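ProQ/FinO domain-containing protein (Neisseria meningitidis, PDB 3MW6) probably binds RNA, as expected for a FinO-like RNA chaperone of the ProQ/FinO family. Local coordinates at residues 53-58 against 91-96; 82-87 against 99-104. All blocks are in the same frame, centred on the assembly; numbering follows the deposited sequence.

Interaction 1 of 2, residues 53-58 against 91-96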
ATOM      1  N   GLN A  53      -3.431   3.531 -13.694  1.00 46.58           N
ATOM      2  CA  GLN A  53      -3.349   3.603 -15.158  1.00 47.09           C
ATOM      3  C   GLN A  53      -4.417   2.740 -15.853  1.00 51.12           C
ATOM      4  O   GLN A  53      -4.951   3.119 -16.896  1.00 51.44           O
ATOM      5  CB  GLN A  53      -1.948   3.215 -15.650  1.00 45.97           C
ATOM      6  CG  GLN A  53      -0.828   4.139 -15.176  1.00 67.88           C
ATOM      7  CD  GLN A  53      -0.952   5.554 -15.738  1.00 77.44           C
ATOM      8  OE1 GLN A  53      -1.303   5.746 -16.905  1.00 81.09           O
ATOM      9  NE2 GLN A  53      -0.663   6.549 -14.904  1.00 74.67           N
ATOM     10  N   ASP A  54      -4.737   1.584 -15.284  1.00 50.67           N
ATOM     11  CA  ASP A  54      -5.783   0.745 -15.871  1.00 46.23           C
ATOM     12  C   ASP A  54      -7.152   1.418 -15.823  1.00 45.01           C
ATOM     13  O   ASP A  54      -7.930   1.336 -16.773  1.00 50.43           O
ATOM     14  CB  ASP A  54      -5.853  -0.600 -15.160  1.00 47.21           C
ATOM     15  CG  ASP A  54      -4.581  -1.383 -15.295  1.00 55.90           C
ATOM     16  OD1 ASP A  54      -3.874  -1.202 -16.310  1.00 69.75           O
ATOM     17  OD2 ASP A  54      -4.285  -2.172 -14.383  1.00 53.93           O
ATOM     18  N   LEU A  55      -7.447   2.071 -14.704  1.00 45.30           N
ATOM     19  CA  LEU A  55      -8.705   2.798 -14.549  1.00 45.46           C
ATOM     20  C   LEU A  55      -8.772   3.950 -15.550  1.00 50.69           C
ATOM     21  O   LEU A  55      -9.794   4.164 -16.201  1.00 53.10           O
ATOM     22  CB  LEU A  55      -8.843   3.341 -13.117  1.00 49.17           C
ATOM     23  CG  LEU A  55      -9.258   2.399 -11.986  1.00 44.74           C
ATOM     24  CD1 LEU A  55      -9.193   3.136 -10.637  1.00 37.55           C
ATOM     25  CD2 LEU A  55     -10.660   1.897 -12.263  1.00 36.12           C
ATOM     26  N   ILE A  56      -7.670   4.683 -15.676  1.00 49.60           N
ATOM     27  CA  ILE A  56      -7.616   5.835 -16.572  1.00 45.72           C
ATOM     28  C   ILE A  56      -7.872   5.414 -17.999  1.00 50.10           C
ATOM     29  O   ILE A  56      -8.683   6.021 -18.700  1.00 53.50           O
ATOM     30  CB  ILE A  56      -6.265   6.561 -16.476  1.00 48.01           C
ATOM     31  CG1 ILE A  56      -6.235   7.413 -15.204  1.00 47.00           C
ATOM     32  CG2 ILE A  56      -6.027   7.405 -17.734  1.00 47.73           C
ATOM     33  CD1 ILE A  56      -4.840   7.923 -14.807  1.00 55.54           C
ATOM     34  N   ALA A  57      -7.190   4.353 -18.414  1.00 49.91           N
ATOM     35  CA  ALA A  57      -7.368   3.795 -19.741  1.00 51.83           C
ATOM     36  C   ALA A  57      -8.801   3.283 -19.960  1.00 53.89           C
ATOM     37  O   ALA A  57      -9.368   3.472 -21.032  1.00 57.19           O
ATOM     38  CB  ALA A  57      -6.349   2.694 -19.977  1.00 53.71           C
ATOM     39  N   ALA A  58      -9.397   2.663 -18.943  1.00 48.44           N
ATOM     40  CA  ALA A  58     -10.740   2.086 -19.091  1.00 47.57           C
ATOM     41  C   ALA A  58     -11.870   3.120 -18.991  1.00 54.02           C
ATOM     42  O   ALA A  58     -13.003   2.859 -19.404  1.00 57.33           O
ATOM     43  CB  ALA A  58     -10.960   0.964 -18.054  1.00 44.95           C
ATOM     44  N   PHE A  91      -5.064  -7.996  -6.946  1.00 38.84           N
ATOM     45  CA  PHE A  91      -5.991  -8.307  -8.027  1.00 37.59           C
ATOM     46  C   PHE A  91      -6.065  -7.168  -9.043  1.00 46.43           C
ATOM     47  O   PHE A  91      -6.060  -5.999  -8.657  1.00 50.84           O
ATOM     48  CB  PHE A  91      -7.387  -8.562  -7.446  1.00 33.85           C
ATOM     49  CG  PHE A  91      -7.480  -9.808  -6.617  1.00 33.59           C
ATOM     50  CD1 PHE A  91      -8.130 -10.932  -7.101  1.00 32.29           C
ATOM     51  CD2 PHE A  91      -6.908  -9.858  -5.349  1.00 30.44           C
ATOM     52  CE1 PHE A  91      -8.210 -12.094  -6.345  1.00 33.74           C
ATOM     53  CE2 PHE A  91      -6.977 -11.007  -4.587  1.00 33.06           C
ATOM     54  CZ  PHE A  91      -7.643 -12.136  -5.083  1.00 40.65           C
ATOM     55  N   ASP A  92      -6.137  -7.499 -10.337  1.00 42.84           N
ATOM     56  CA  ASP A  92      -6.271  -6.467 -11.377  1.00 39.15           C
ATOM     57  C   ASP A  92      -7.743  -6.151 -11.630  1.00 35.98           C
ATOM     58  O   ASP A  92      -8.611  -6.686 -10.930  1.00 41.79           O
ATOM     59  CB  ASP A  92      -5.530  -6.842 -12.669  1.00 42.01           C
ATOM     60  CG  ASP A  92      -6.091  -8.088 -13.340  1.00 49.87           C
ATOM     61  OD1 ASP A  92      -5.344  -8.707 -14.134  1.00 55.22           O
ATOM     62  OD2 ASP A  92      -7.258  -8.462 -13.070  1.00 46.85           O
ATOM     63  N   LEU A  93      -8.026  -5.269 -12.587  1.00 39.11           N
ATOM     64  CA  LEU A  93      -9.415  -4.879 -12.879  1.00 45.09           C
ATOM     65  C   LEU A  93     -10.308  -6.053 -13.236  1.00 45.53           C
ATOM     66  O   LEU A  93     -11.527  -5.966 -13.095  1.00 48.03           O
ATOM     67  CB  LEU A  93      -9.488  -3.846 -14.010  1.00 44.40           C
ATOM     68  CG  LEU A  93      -9.109  -2.436 -13.587  1.00 42.27           C
ATOM     69  CD1 LEU A  93      -9.410  -1.418 -14.700  1.00 39.59           C
ATOM     70  CD2 LEU A  93      -9.845  -2.074 -12.303  1.00 37.17           C
ATOM     71  N   ASN A  94      -9.707  -7.156 -13.673  1.00 44.71           N
ATOM     72  CA  ASN A  94     -10.471  -8.331 -14.091  1.00 45.91           C
ATOM     73  C   ASN A  94     -10.572  -9.396 -13.022  1.00 52.37           C
ATOM     74  O   ASN A  94     -10.867 -10.562 -13.312  1.00 45.29           O
ATOM     75  CB  ASN A  94      -9.859  -8.938 -15.352  1.00 57.88           C
ATOM     76  CG  ASN A  94      -9.977  -8.019 -16.547  1.00 66.99           C
ATOM     77  OD1 ASN A  94     -10.950  -7.270 -16.674  1.00 65.92           O
ATOM     78  ND2 ASN A  94      -8.983  -8.060 -17.425  1.00 73.95           N
ATOM     79  N   ASN A  95     -10.316  -8.997 -11.782  1.00 49.46           N
ATOM     80  CA  ASN A  95     -10.386  -9.921 -10.665  1.00 39.40           C
ATOM     81  C   ASN A  95      -9.458 -11.117 -10.837  1.00 38.76           C
ATOM     82  O   ASN A  95      -9.766 -12.223 -10.411  1.00 44.89           O
ATOM     83  CB  ASN A  95     -11.825 -10.368 -10.427  1.00 47.32           C
ATOM     84  CG  ASN A  95     -12.230 -10.252  -8.973  1.00 69.93           C
ATOM     85  OD1 ASN A  95     -11.406 -10.410  -8.069  1.00 71.85           O
ATOM     86  ND2 ASN A  95     -13.502  -9.960  -8.735  1.00 80.78           N
ATOM     87  N   ARG A  96      -8.306 -10.890 -11.450  1.00 38.81           N
ATOM     88  CA  ARG A  96      -7.314 -11.945 -11.553  1.00 37.04           C
ATOM     89  C   ARG A  96      -6.084 -11.617 -10.722  1.00 36.01           C
ATOM     90  O   ARG A  96      -5.745 -10.454 -10.538  1.00 38.21           O
ATOM     91  CB  ARG A  96      -6.933 -12.172 -13.010  1.00 47.11           C
ATOM     92  CG  ARG A  96      -8.116 -12.624 -13.856  1.00 64.19           C
ATOM     93  CD  ARG A  96      -7.692 -13.526 -15.008  1.00 74.71           C
ATOM     94  NE  ARG A  96      -8.846 -14.124 -15.674  1.00 85.74           N
ATOM     95  CZ  ARG A  96      -9.145 -15.421 -15.637  1.00 95.03           C
ATOM     96  NH1 ARG A  96      -8.364 -16.267 -14.973  1.00 99.05           N
ATOM     97  NH2 ARG A  96     -10.217 -15.878 -16.276  1.00 94.67           N
TER
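The turn of the two-stranded beta hairpin meets helix 51-58 through one side chain, Leu93, which packs on Asp54, Leu55 and Ala58. Its isobutyl group splits between two sites. Leu93 CD1 lies 3.7 Å from Asp54 CB and 3.8 Å from Asp54 O, and the same methyl comes within 4.4 Å of Ala58 CB, so it touches two residues one helical turn apart. The other branch, Leu93 CD2, meets Leu55 CD2 at 4.1 Å, with the two leucine side chains crossing at about a right angle. Leu93 CG is anti to its carbonyl carbon (chi1 -77°), with CD1 extended (chi2 -171°) toward the helix. No hydrogen bond crosses the contact, and the Asp54 and Asp92 carboxylates stay apart.

Asp92 instead organises the loop. Its OD2 accepts Asn94 N at 2.8 Å, an Asx turn, and Arg96 N at 3.1 Å; the donors come from opposite faces of the carboxylate, each well out of its plane, and probably favour its charged form. The type I turn from Asp92 to Asn95 is closed by Asn95 N to Asp92 O at 3.0 Å.

Tyr38, preceding helix 39-42, touches Leu55, Ala58 and Leu93 alike, while Leu55 also reaches Phe41 and, on helix 64-76, Ile67. The hairpin's far side is tied to Lys45 through Asn95 OD1 and a cation-pi contact with Phe91.

Interaction 2 of 2, residues 82-87 against 99-104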
ATOM      1  N   LYS A  82      -7.329  -2.644   6.138  1.00 33.52           N
ATOM      2  CA  LYS A  82      -7.621  -3.917   6.788  1.00 39.27           C
ATOM      3  C   LYS A  82      -7.402  -5.069   5.786  1.00 31.94           C
ATOM      4  O   LYS A  82      -6.931  -6.138   6.155  1.00 33.76           O
ATOM      5  CB  LYS A  82      -9.054  -3.892   7.323  1.00 41.28           C
ATOM      6  CG  LYS A  82      -9.392  -4.958   8.306  1.00 60.38           C
ATOM      7  CD  LYS A  82     -10.547  -4.502   9.198  1.00 76.42           C
ATOM      8  CE  LYS A  82     -11.777  -4.094   8.393  1.00 84.40           C
ATOM      9  NZ  LYS A  82     -12.489  -5.262   7.781  1.00 87.65           N
ATOM     10  N   ALA A  83      -7.690  -4.813   4.516  1.00 29.82           N
ATOM     11  CA  ALA A  83      -7.477  -5.802   3.456  1.00 36.11           C
ATOM     12  C   ALA A  83      -5.984  -5.998   3.265  1.00 35.75           C
ATOM     13  O   ALA A  83      -5.519  -7.107   3.040  1.00 41.94           O
ATOM     14  CB  ALA A  83      -8.123  -5.340   2.128  1.00 27.25           C
ATOM     15  N   LEU A  84      -5.225  -4.914   3.348  1.00 31.03           N
ATOM     16  CA  LEU A  84      -3.782  -5.032   3.200  1.00 28.68           C
ATOM     17  C   LEU A  84      -3.209  -5.794   4.389  1.00 25.95           C
ATOM     18  O   LEU A  84      -2.253  -6.554   4.248  1.00 31.98           O
ATOM     19  CB  LEU A  84      -3.125  -3.655   3.108  1.00 31.42           C
ATOM     20  CG  LEU A  84      -3.376  -2.798   1.880  1.00 31.54           C
ATOM     21  CD1 LEU A  84      -2.481  -1.575   1.994  1.00 30.93           C
ATOM     22  CD2 LEU A  84      -3.065  -3.559   0.599  1.00 29.09           C
ATOM     23  N   ALA A  85      -3.788  -5.594   5.567  1.00 23.96           N
ATOM     24  CA  ALA A  85      -3.349  -6.341   6.753  1.00 24.86           C
ATOM     25  C   ALA A  85      -3.651  -7.824   6.604  1.00 38.22           C
ATOM     26  O   ALA A  85      -2.956  -8.686   7.171  1.00 36.66           O
ATOM     27  CB  ALA A  85      -4.048  -5.820   7.985  1.00 24.96           C
ATOM     28  N   ARG A  86      -4.728  -8.126   5.885  1.00 35.64           N
ATOM     29  CA  ARG A  86      -5.100  -9.523   5.664  1.00 36.35           C
ATOM     30  C   ARG A  86      -4.044 -10.148   4.767  1.00 33.27           C
ATOM     31  O   ARG A  86      -3.651 -11.281   4.984  1.00 34.02           O
ATOM     32  CB  ARG A  86      -6.507  -9.645   5.058  1.00 32.79           C
ATOM     33  CG  ARG A  86      -6.940 -11.081   4.789  1.00 30.79           C
ATOM     34  CD  ARG A  86      -8.358 -11.128   4.178  1.00 30.13           C
ATOM     35  NE  ARG A  86      -8.605 -12.412   3.540  1.00 36.85           N
ATOM     36  CZ  ARG A  86      -9.742 -12.744   2.936  1.00 42.16           C
ATOM     37  NH1 ARG A  86     -10.749 -11.886   2.890  1.00 35.45           N
ATOM     38  NH2 ARG A  86      -9.871 -13.940   2.372  1.00 38.01           N
ATOM     39  N   GLY A  87      -3.564  -9.386   3.781  1.00 32.56           N
ATOM     40  CA  GLY A  87      -2.464  -9.832   2.947  1.00 34.08           C
ATOM     41  C   GLY A  87      -2.872 -10.726   1.785  1.00 36.22           C
ATOM     42  O   GLY A  87      -4.019 -10.687   1.336  1.00 47.22           O
ATOM     43  N   GLY A  99       0.422  -9.969  -8.730  1.00 43.93           N
ATOM     44  CA  GLY A  99       1.304  -9.536  -7.664  1.00 38.34           C
ATOM     45  C   GLY A  99       0.768  -9.946  -6.302  1.00 47.86           C
ATOM     46  O   GLY A  99      -0.160 -10.754  -6.211  1.00 47.16           O
ATOM     47  N   GLU A 100       1.343  -9.384  -5.243  1.00 43.76           N
ATOM     48  CA  GLU A 100       0.897  -9.684  -3.883  1.00 43.47           C
ATOM     49  C   GLU A 100       1.151  -8.534  -2.895  1.00 46.80           C
ATOM     50  O   GLU A 100       1.768  -7.520  -3.241  1.00 42.88           O
ATOM     51  CB  GLU A 100       1.546 -10.968  -3.365  1.00 43.39           C
ATOM     52  CG  GLU A 100       3.050 -11.066  -3.624  1.00 62.75           C
ATOM     53  CD  GLU A 100       3.374 -11.697  -4.984  1.00 86.78           C
ATOM     54  OE1 GLU A 100       2.688 -12.671  -5.381  1.00 85.84           O
ATOM     55  OE2 GLU A 100       4.324 -11.225  -5.651  1.00 96.08           O
ATOM     56  N   VAL A 101       0.648  -8.693  -1.672  1.00 38.93           N
ATOM     57  CA  VAL A 101       0.962  -7.765  -0.603  1.00 36.51           C
ATOM     58  C   VAL A 101       2.252  -8.258   0.015  1.00 40.38           C
ATOM     59  O   VAL A 101       2.329  -9.405   0.421  1.00 40.85           O
ATOM     60  CB  VAL A 101      -0.151  -7.706   0.456  1.00 36.56           C
ATOM     61  CG1 VAL A 101       0.238  -6.736   1.608  1.00 25.01           C
ATOM     62  CG2 VAL A 101      -1.453  -7.252  -0.186  1.00 26.70           C
ATOM     63  N   THR A 102       3.278  -7.409   0.042  1.00 38.47           N
ATOM     64  CA  THR A 102       4.582  -7.779   0.612  1.00 34.49           C
ATOM     65  C   THR A 102       4.508  -7.830   2.131  1.00 30.28           C
ATOM     66  O   THR A 102       3.634  -7.198   2.748  1.00 35.82           O
ATOM     67  CB  THR A 102       5.677  -6.722   0.270  1.00 36.31           C
ATOM     68  OG1 THR A 102       5.264  -5.450   0.785  1.00 35.63           O
ATOM     69  CG2 THR A 102       5.897  -6.598  -1.243  1.00 25.58           C
ATOM     70  N   PRO A 103       5.449  -8.543   2.757  1.00 37.34           N
ATOM     71  CA  PRO A 103       5.470  -8.521   4.227  1.00 39.38           C
ATOM     72  C   PRO A 103       5.545  -7.108   4.795  1.00 38.87           C
ATOM     73  O   PRO A 103       4.862  -6.834   5.782  1.00 39.62           O
ATOM     74  CB  PRO A 103       6.719  -9.336   4.578  1.00 44.56           C
ATOM     75  CG  PRO A 103       6.892 -10.263   3.402  1.00 44.65           C
ATOM     76  CD  PRO A 103       6.460  -9.455   2.191  1.00 40.61           C
ATOM     77  N   GLU A 104       6.313  -6.214   4.171  1.00 37.01           N
ATOM     78  CA  GLU A 104       6.425  -4.846   4.682  1.00 34.21           C
ATOM     79  C   GLU A 104       5.109  -4.075   4.583  1.00 32.96           C
ATOM     80  O   GLU A 104       4.708  -3.402   5.534  1.00 38.17           O
ATOM     81  CB  GLU A 104       7.583  -4.068   3.999  1.00 33.44           C
ATOM     82  CG  GLU A 104       7.400  -2.541   4.013  1.00 41.61           C
ATOM     83  CD  GLU A 104       8.391  -1.781   3.091  1.00 47.85           C
ATOM     84  OE1 GLU A 104       9.615  -1.982   3.205  1.00 35.53           O
ATOM     85  OE2 GLU A 104       7.938  -0.967   2.264  1.00 47.58           O
TER
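Leu84, in the last turn of helix 78-86, meets Val101 in two ways. Its backbone O is approached by Val101 CG1 at 3.6 Å, while its CD2 lies 4.1 Å from Val101 CG2, the two side chains crossing at about a right angle. Leu84 does not start out facing the other segment; its far end swings nearer. Further along, Gly87 leaves helical geometry with a positive phi of 84°, just after its N has closed the final turn on Ala83 O at 3.1 Å. Here the backbone itself makes the contact: Gly87 CA is 4.0 Å from Val101 CB and 4.2 Å from Val101 CG2, and the two CA atoms, of Gly87 and Val101, are 5.3 Å apart. Val101 thus fits its whole isopropyl group against the helix end, CG1 anti to its own N (chi1 178°) and CG2 beside that N. The contact is buried, and its side-chain part is apolar; no hydrogen bond joins the segments.

Just after Val101, Thr102 is the N-cap of helix 103-110; its side chain caps a backbone N of the first turn, and Glu105 OE1 reaches back to accept from Thr102 N, consistent with a capping box. Gln106 of that helix touches Val101, and Arg90 of strand 89-91 touches both Leu84 and Val101. The second subunit closes in as well: its Ile108 packs on Leu84, and its Arg90 forms a salt bridge with Glu104.

In the fold
From the N terminus, the chain passes through helix 51-58, runs on through helices 64-76 and 78-86, and only then enters the hairpin. Interaction 1 closes a mostly helical loop of 32 residues by bringing the hairpin turn back to helix 51-58. Interaction 2 closes a shorter one of 11 residues, which contains strand 89-91 and the first half of strand 97-100. The two cross: 82-87 falls inside the first loop, whereas 99-104 follows 91-96. Their centres are about 18 Å apart, with the hairpin running between them. Its turn is thus tied to an early helix, and Val101, in the link from its second strand to helix 103-110, to the end of helix 78-86.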